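TetR-like transcriptional regulator (Rhodococcus, PDB 3F1B) probably binds cis-regulatory DNA as a transcription factor of the TetR family, with a predicted helix-turn-helix motif and a helical C-terminal regulatory domain. Local coordinates at residues 128-131 and 132-136; 70-73 and 74-77; 60-63 and 64-68. One frame throughout, in Å; residues are numbered along the deposited sequence.

Contact 1 of 3, residues 128-131 and 132-136; sequences SSRD and RLIEL. With SO4 (sulfate ion), chain B.
Arg130 and Ile134 meet one turn apart on helix 126-143, within the all-helical C-terminal domain of this TetR-like protein, and their turn is a worked example of how a helix settles its polar atoms. The backbone does so by i to i+4 bonding: the carbonyls of residues 128 to 131 each accept the amide four positions on, the straightest being Glu135 N to Asp131 O at 2.9 Å (172°). Over this ladder Ile134 CD1 comes within 3.7 Å of Arg130 NH1, a van der Waals contact of the methyl with the guanidinium, set obliquely. The charge of Arg130 is met by Glu166, which forms a salt bridge with NE, and its NH1 makes a weak bond to Gln127. Asp131 looks to the partner subunit, where OD2 pairs with Arg171 of the second subunit, so this helix takes part in the dimer contact.

On the exposed side Arg132 has its CG anti to the backbone N (chi1 176°), and a bend at chi2 carries the guanidinium along the helix to Glu135. Arg132 NH1 gives Glu135 OE2 a 2.7 Å hydrogen bond, part of a salt bridge, that lies in the guanidinium plane yet descends on the carboxylate from above. A sulfate ion, probably from the crystallisation liquor, also meets this group: NH1 and NH2 of Arg132 share O3 through two weak bonds, while Arg132 NH2 reaches sulfate O2 in a straighter one of 2.8 Å.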
loop_
_atom_site.group_PDB
_atom_site.type_symbol
_atom_site.label_atom_id
_atom_site.label_comp_id
_atom_site.label_asym_id
_atom_site.label_seq_id
_atom_site.Cartn_x
_atom_site.Cartn_y
_atom_site.Cartn_z
ATOM N N SER A 128 -8.000 8.427 -4.670
ATOM C CA SER A 128 -8.148 9.637 -5.460
ATOM C C SER A 128 -7.125 10.702 -5.032
ATOM O O SER A 128 -6.574 11.383 -5.896
ATOM C CB SER A 128 -9.578 10.148 -5.467
ATOM O OG SER A 128 -10.297 9.571 -6.555
ATOM N N SER A 129 -6.822 10.811 -3.733
ATOM C CA SER A 129 -5.700 11.664 -3.290
ATOM C C SER A 129 -4.386 11.172 -3.863
ATOM O O SER A 129 -3.646 11.955 -4.466
ATOM C CB SER A 129 -5.591 11.746 -1.767
ATOM O OG SER A 129 -6.518 12.672 -1.232
ATOM N N ARG A 130 -4.103 9.877 -3.683
ATOM C CA ARG A 130 -2.908 9.248 -4.232
ATOM C C ARG A 130 -2.754 9.475 -5.712
ATOM O O ARG A 130 -1.651 9.716 -6.202
ATOM C CB ARG A 130 -3.001 7.761 -4.069
ATOM C CG ARG A 130 -1.689 7.061 -4.251
ATOM C CD ARG A 130 -1.733 5.910 -3.298
ATOM N NE ARG A 130 -0.686 4.953 -3.553
ATOM C CZ ARG A 130 -0.529 4.287 -4.693
ATOM N NH1 ARG A 130 -1.353 4.504 -5.714
ATOM N NH2 ARG A 130 0.456 3.400 -4.793
ATOM N N ASP A 131 -3.864 9.349 -6.432
ATOM C CA ASP A 131 -3.836 9.509 -7.861
ATOM C C ASP A 131 -3.585 10.932 -8.259
ATOM O O ASP A 131 -2.846 11.189 -9.190
ATOM C CB ASP A 131 -5.138 9.046 -8.438
ATOM C CG ASP A 131 -5.137 7.580 -8.665
ATOM O OD1 ASP A 131 -5.927 6.862 -8.008
ATOM O OD2 ASP A 131 -4.289 7.149 -9.489
ATOM N N ARG A 132 -4.201 11.849 -7.539
ATOM C CA ARG A 132 -3.959 13.235 -7.747
ATOM C C ARG A 132 -2.471 13.486 -7.486
ATOM O O ARG A 132 -1.816 14.162 -8.282
ATOM C CB ARG A 132 -4.888 14.088 -6.861
ATOM C CG ARG A 132 -4.639 15.607 -6.953
ATOM C CD ARG A 132 -4.521 16.086 -8.408
ATOM N NE ARG A 132 -4.180 17.502 -8.525
ATOM C CZ ARG A 132 -4.109 18.171 -9.683
ATOM N NH1 ARG A 132 -4.311 17.562 -10.858
ATOM N NH2 ARG A 132 -3.811 19.463 -9.677
ATOM N N LEU A 133 -1.922 12.914 -6.415
ATOM C CA LEU A 133 -0.493 13.068 -6.094
ATOM C C LEU A 133 0.383 12.518 -7.219
ATOM O O LEU A 133 1.353 13.175 -7.628
ATOM C CB LEU A 133 -0.117 12.361 -4.792
ATOM C CG LEU A 133 -0.547 12.982 -3.487
ATOM C CD1 LEU A 133 -0.199 12.104 -2.287
ATOM C CD2 LEU A 133 0.080 14.340 -3.330
ATOM N N ILE A 134 0.062 11.327 -7.726
ATOM C CA ILE A 134 0.768 10.768 -8.912
ATOM C C ILE A 134 0.742 11.693 -10.160
ATOM O O ILE A 134 1.767 11.895 -10.820
ATOM C CB ILE A 134 0.239 9.343 -9.239
ATOM C CG1 ILE A 134 0.692 8.369 -8.174
ATOM C CG2 ILE A 134 0.710 8.874 -10.656
ATOM C CD1 ILE A 134 -0.172 7.097 -8.097
ATOM N N GLU A 135 -0.434 12.246 -10.473
ATOM C CA GLU A 135 -0.633 13.261 -11.492
ATOM C C GLU A 135 0.175 14.538 -11.261
ATOM O O GLU A 135 0.720 15.109 -12.184
ATOM C CB GLU A 135 -2.130 13.604 -11.528
ATOM C CG GLU A 135 -2.497 14.840 -12.356
ATOM C CD GLU A 135 -4.029 15.125 -12.419
ATOM O OE1 GLU A 135 -4.501 15.572 -13.488
ATOM O OE2 GLU A 135 -4.762 14.931 -11.415
ATOM N N LEU A 136 0.227 15.015 -10.027
ATOM C CA LEU A 136 1.054 16.172 -9.724
ATOM C C LEU A 136 2.536 15.860 -9.971
ATOM O O LEU A 136 3.279 16.705 -10.449
ATOM C CB LEU A 136 0.857 16.617 -8.271
ATOM C CG LEU A 136 -0.411 17.462 -8.054
ATOM C CD1 LEU A 136 -0.943 17.434 -6.593
ATOM C CD2 LEU A 136 -0.339 18.925 -8.646
HETATM S S SO4 B . -2.619 20.604 -12.465
HETATM O O1 SO4 B . -2.853 20.684 -13.904
HETATM O O2 SO4 B . -3.719 21.280 -11.769
HETATM O O3 SO4 B . -2.573 19.193 -12.104
HETATM O O4 SO4 B . -1.332 21.211 -12.116
#

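Contact 2 of 3, residues 70-73 and 74-77; sequences GLRF and VEAL
Phe73 and Leu77 make the close-fitting half of this contact, one turn apart on helix 58-77. With CG of Phe73 anti to its own amide nitrogen (chi1 178°), the benzyl group is directed off the helix, and Leu77 follows it: CD1 sits over one face of the ring, while Leu77 CD2 comes to 4.0 Å from Phe73 CE2. Val74 touches the ring from another direction, its CG1 lying 4.2 Å from Phe73 CD2. Beyond the turn, Phe98 meets the Phe73 ring with its plane nearly perpendicular, and Trp109 and Leu112 of helix 106-115 also pack against it, so the aromatic group is wedged among several helices.

The other side of the turn is looser and faces solvent. Here Glu75 lies across Leu71 and Arg72 without a polar bond to either, though its side chain is less surely placed in the model than its neighbours. As modelled, Glu75 OE1 stays 6.0 Å from Arg72 NE. The opposite charges therefore can attract each other only at a distance; Arg72 spends its NH2 on a salt bridge to Glu69.

Beneath both halves three ordinary i to i+4 backbone bonds, the first from Val74 N to Gly70 O at 3.1 Å, are followed by a weak one, Leu77 N to Phe73 O, of 3.4 Å. Such a two-faced helix, apolar toward the neighbouring helices and charged toward water, is in keeping with the long helix that joins the DNA-binding and regulatory domains in TetR-family repressors.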
loop_
_atom_site.group_PDB
_atom_site.type_symbol
_atom_site.label_atom_id
_atom_site.label_comp_id
_atom_site.label_asym_id
_atom_site.label_seq_id
_atom_site.Cartn_x
_atom_site.Cartn_y
_atom_site.Cartn_z
ATOM N N GLY A 70 -5.235 13.474 6.857
ATOM C CA GLY A 70 -5.071 13.848 5.435
ATOM C C GLY A 70 -4.705 15.318 5.260
ATOM O O GLY A 70 -3.874 15.664 4.437
ATOM N N LEU A 71 -5.337 16.177 6.052
ATOM C CA LEU A 71 -5.056 17.596 6.037
ATOM C C LEU A 71 -3.633 17.896 6.463
ATOM O O LEU A 71 -2.997 18.754 5.858
ATOM C CB LEU A 71 -5.995 18.342 6.975
ATOM C CG LEU A 71 -7.173 19.109 6.428
ATOM C CD1 LEU A 71 -8.266 19.269 7.552
ATOM C CD2 LEU A 71 -6.672 20.442 5.919
ATOM N N ARG A 72 -3.136 17.236 7.514
ATOM C CA ARG A 72 -1.806 17.587 8.007
ATOM C C ARG A 72 -0.850 17.117 6.942
ATOM O O ARG A 72 0.199 17.722 6.715
ATOM C CB ARG A 72 -1.468 16.950 9.350
ATOM C CG ARG A 72 -2.452 17.287 10.397
ATOM C CD ARG A 72 -2.463 16.205 11.453
ATOM N NE ARG A 72 -2.993 16.733 12.704
ATOM C CZ ARG A 72 -2.923 16.105 13.877
ATOM N NH1 ARG A 72 -3.438 16.703 14.947
ATOM N NH2 ARG A 72 -2.356 14.890 13.985
ATOM N N PHE A 73 -1.249 16.054 6.260
ATOM C CA PHE A 73 -0.386 15.515 5.254
ATOM C C PHE A 73 -0.188 16.491 4.090
ATOM O O PHE A 73 0.951 16.798 3.743
ATOM C CB PHE A 73 -0.852 14.136 4.823
ATOM C CG PHE A 73 -0.040 13.548 3.748
ATOM C CD1 PHE A 73 1.127 12.845 4.053
ATOM C CD2 PHE A 73 -0.452 13.652 2.406
ATOM C CE1 PHE A 73 1.914 12.262 3.014
ATOM C CE2 PHE A 73 0.317 13.079 1.369
ATOM C CZ PHE A 73 1.512 12.387 1.676
ATOM N N VAL A 74 -1.273 17.023 3.537
ATOM C CA VAL A 74 -1.106 17.919 2.413
ATOM C C VAL A 74 -0.489 19.255 2.830
ATOM O O VAL A 74 0.302 19.807 2.101
ATOM C CB VAL A 74 -2.399 18.089 1.592
ATOM C CG1 VAL A 74 -3.101 16.743 1.439
ATOM C CG2 VAL A 74 -3.298 19.140 2.180
ATOM N N GLU A 75 -0.817 19.740 4.019
ATOM C CA GLU A 75 -0.151 20.920 4.581
ATOM C C GLU A 75 1.365 20.748 4.614
ATOM O O GLU A 75 2.114 21.660 4.293
ATOM C CB GLU A 75 -0.676 21.226 5.979
ATOM C CG GLU A 75 -2.189 21.214 6.026
ATOM C CD GLU A 75 -2.763 21.529 7.411
ATOM O OE1 GLU A 75 -2.399 20.851 8.408
ATOM O OE2 GLU A 75 -3.602 22.458 7.502
ATOM N N ALA A 76 1.815 19.566 4.976
ATOM C CA ALA A 76 3.235 19.259 4.965
ATOM C C ALA A 76 3.897 19.369 3.579
ATOM O O ALA A 76 5.089 19.629 3.494
ATOM C CB ALA A 76 3.478 17.869 5.598
ATOM N N LEU A 77 3.129 19.153 2.512
ATOM C CA LEU A 77 3.588 19.337 1.147
ATOM C C LEU A 77 3.578 20.810 0.749
ATOM O O LEU A 77 4.304 21.215 -0.159
ATOM C CB LEU A 77 2.691 18.567 0.202
ATOM C CG LEU A 77 2.934 17.052 0.059
ATOM C CD1 LEU A 77 3.396 16.378 1.324
ATOM C CD2 LEU A 77 1.724 16.350 -0.491
#

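Contact 3 of 3, residues 60-63 and 64-68; sequences ELFA and ACIQR
Ile66 packs over one face of the Phe62 ring, one turn back on helix 58-77, and the torsions of the two explain why the pair fits. Phe62 places CG anti to the backbone N (chi1 -173°), which tilts its ring over the following turn. Ile66 takes the complementary setting, with CG1 beside its own N and opposite the carbonyl carbon, so that this methylene is delivered onto the aromatic face. The result is a CH-pi contact in which Ile66 CG1 stands 3.8 Å from the centroid of the Phe62 ring, 22° off its normal and displaced toward the rim. A chi2 of -93°, away from the usual staggered positions, sets the terminal methyl by CE2 and CZ of the same ring, Ile66 CD1 reaching Phe62 CZ at 3.8 Å.

The ring is held from further directions, since Phe27 and Phe32 both meet it edge-to-face and Val111 of helix 106-115 packs on Phe62 and Ile66 alike. An alanine at Phe62 would remove the ring and is likely to leave Ile66 CG1, Phe27 and Phe32 without the group they pack on.

Along the backbone, Ile66 N bonds Phe62 O at 2.9 Å, while Gln67 N reaches Ala63 O at 2.7 Å in a straighter line. Between the two segments the hydrogen bonds are all main-chain, and the Phe62-Ile66 side-chain pair adds dispersion and weak C-H to ring attraction, implying a contact that depends on shape rather than charge.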
loop_
_atom_site.group_PDB
_atom_site.type_symbol
_atom_site.label_atom_id
_atom_site.label_comp_id
_atom_site.label_asym_id
_atom_site.label_seq_id
_atom_site.Cartn_x
_atom_site.Cartn_y
_atom_site.Cartn_z
ATOM N N GLU A 60 -17.598 6.655 10.983
ATOM C CA GLU A 60 -17.758 8.095 10.950
ATOM C C GLU A 60 -16.593 8.800 11.674
ATOM O O GLU A 60 -16.053 9.801 11.190
ATOM C CB GLU A 60 -19.092 8.479 11.577
ATOM C CG GLU A 60 -19.396 9.975 11.570
ATOM C CD GLU A 60 -20.177 10.407 10.347
ATOM O OE1 GLU A 60 -21.380 10.071 10.296
ATOM O OE2 GLU A 60 -19.612 11.075 9.439
ATOM N N LEU A 61 -16.197 8.251 12.816
ATOM C CA LEU A 61 -15.025 8.696 13.541
ATOM C C LEU A 61 -13.762 8.455 12.721
ATOM O O LEU A 61 -12.837 9.271 12.696
ATOM C CB LEU A 61 -14.924 7.924 14.859
ATOM C CG LEU A 61 -14.275 8.666 16.025
ATOM C CD1 LEU A 61 -13.892 7.722 17.141
ATOM C CD2 LEU A 61 -13.101 9.517 15.596
ATOM N N PHE A 62 -13.745 7.305 12.046
ATOM C CA PHE A 62 -12.639 6.913 11.194
ATOM C C PHE A 62 -12.502 7.857 10.037
ATOM O O PHE A 62 -11.411 8.182 9.663
ATOM C CB PHE A 62 -12.814 5.504 10.625
ATOM C CG PHE A 62 -11.612 5.042 9.893
ATOM C CD1 PHE A 62 -10.438 4.753 10.585
ATOM C CD2 PHE A 62 -11.610 4.956 8.527
ATOM C CE1 PHE A 62 -9.286 4.340 9.927
ATOM C CE2 PHE A 62 -10.461 4.535 7.843
ATOM C CZ PHE A 62 -9.291 4.228 8.550
ATOM N N ALA A 63 -13.604 8.291 9.458
ATOM C CA ALA A 63 -13.518 9.281 8.392
ATOM C C ALA A 63 -13.077 10.665 8.954
ATOM O O ALA A 63 -12.331 11.385 8.295
ATOM C CB ALA A 63 -14.880 9.382 7.670
ATOM N N ALA A 64 -13.536 11.050 10.154
ATOM C CA ALA A 64 -13.112 12.376 10.711
ATOM C C ALA A 64 -11.590 12.373 10.916
ATOM O O ALA A 64 -10.853 13.216 10.443
ATOM C CB ALA A 64 -13.823 12.686 12.004
ATOM N N CYS A 65 -11.143 11.345 11.589
ATOM C CA CYS A 65 -9.740 11.070 11.745
ATOM C C CYS A 65 -8.999 11.049 10.420
ATOM O O CYS A 65 -7.925 11.648 10.292
ATOM C CB CYS A 65 -9.616 9.712 12.421
ATOM S SG CYS A 65 -8.151 9.628 13.351
ATOM N N ILE A 66 -9.568 10.383 9.419
ATOM C CA ILE A 66 -8.910 10.315 8.127
ATOM C C ILE A 66 -8.853 11.700 7.492
ATOM O O ILE A 66 -7.834 12.112 6.947
ATOM C CB ILE A 66 -9.578 9.259 7.157
ATOM C CG1 ILE A 66 -9.172 7.852 7.580
ATOM C CG2 ILE A 66 -9.207 9.507 5.680
ATOM C CD1 ILE A 66 -7.960 7.329 6.882
ATOM N N GLN A 67 -9.963 12.404 7.547
ATOM C CA GLN A 67 -10.005 13.789 7.095
ATOM C C GLN A 67 -8.889 14.657 7.736
ATOM O O GLN A 67 -8.169 15.347 7.017
ATOM C CB GLN A 67 -11.379 14.354 7.448
ATOM C CG GLN A 67 -12.417 14.113 6.387
ATOM C CD GLN A 67 -12.274 15.120 5.239
ATOM O OE1 GLN A 67 -12.209 14.736 4.072
ATOM N NE2 GLN A 67 -12.209 16.409 5.580
ATOM N N ARG A 68 -8.766 14.622 9.073
ATOM C CA ARG A 68 -7.811 15.425 9.794
ATOM C C ARG A 68 -6.345 15.050 9.496
ATOM O O ARG A 68 -5.525 15.934 9.203
ATOM C CB ARG A 68 -8.057 15.368 11.301
ATOM C CG ARG A 68 -7.209 16.442 12.031
ATOM C CD ARG A 68 -7.331 16.431 13.535
ATOM N NE ARG A 68 -6.597 15.289 14.044
ATOM C CZ ARG A 68 -6.270 15.080 15.316
ATOM N NH1 ARG A 68 -6.603 15.961 16.296
ATOM N NH2 ARG A 68 -5.581 13.971 15.600
#

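In the fold
Contacts 3 and 2 follow one another along the continuous helix 58-77, their centres 14 Å apart. Contact 3 lies at the end facing the predicted helix-turn-helix, where Leu61 packs on Met37 and Ile40; contact 2 lies further along, on the C-terminal bundle and nearer the centre of the chain. There it meets contact 1: Leu133 CD1 is 3.8 Å from Phe73 CE2, and Leu133 CD2 is equally far from Leu77 CD2. Contacts 1 and 3 do not touch, their nearest atoms being about 8 Å apart. Helix 58-77 thus runs from the N-terminal side to helix 126-143, which it meets at contact 2. The sulfate at Arg132 of contact 1, probably from the crystallisation liquor, marks no established site.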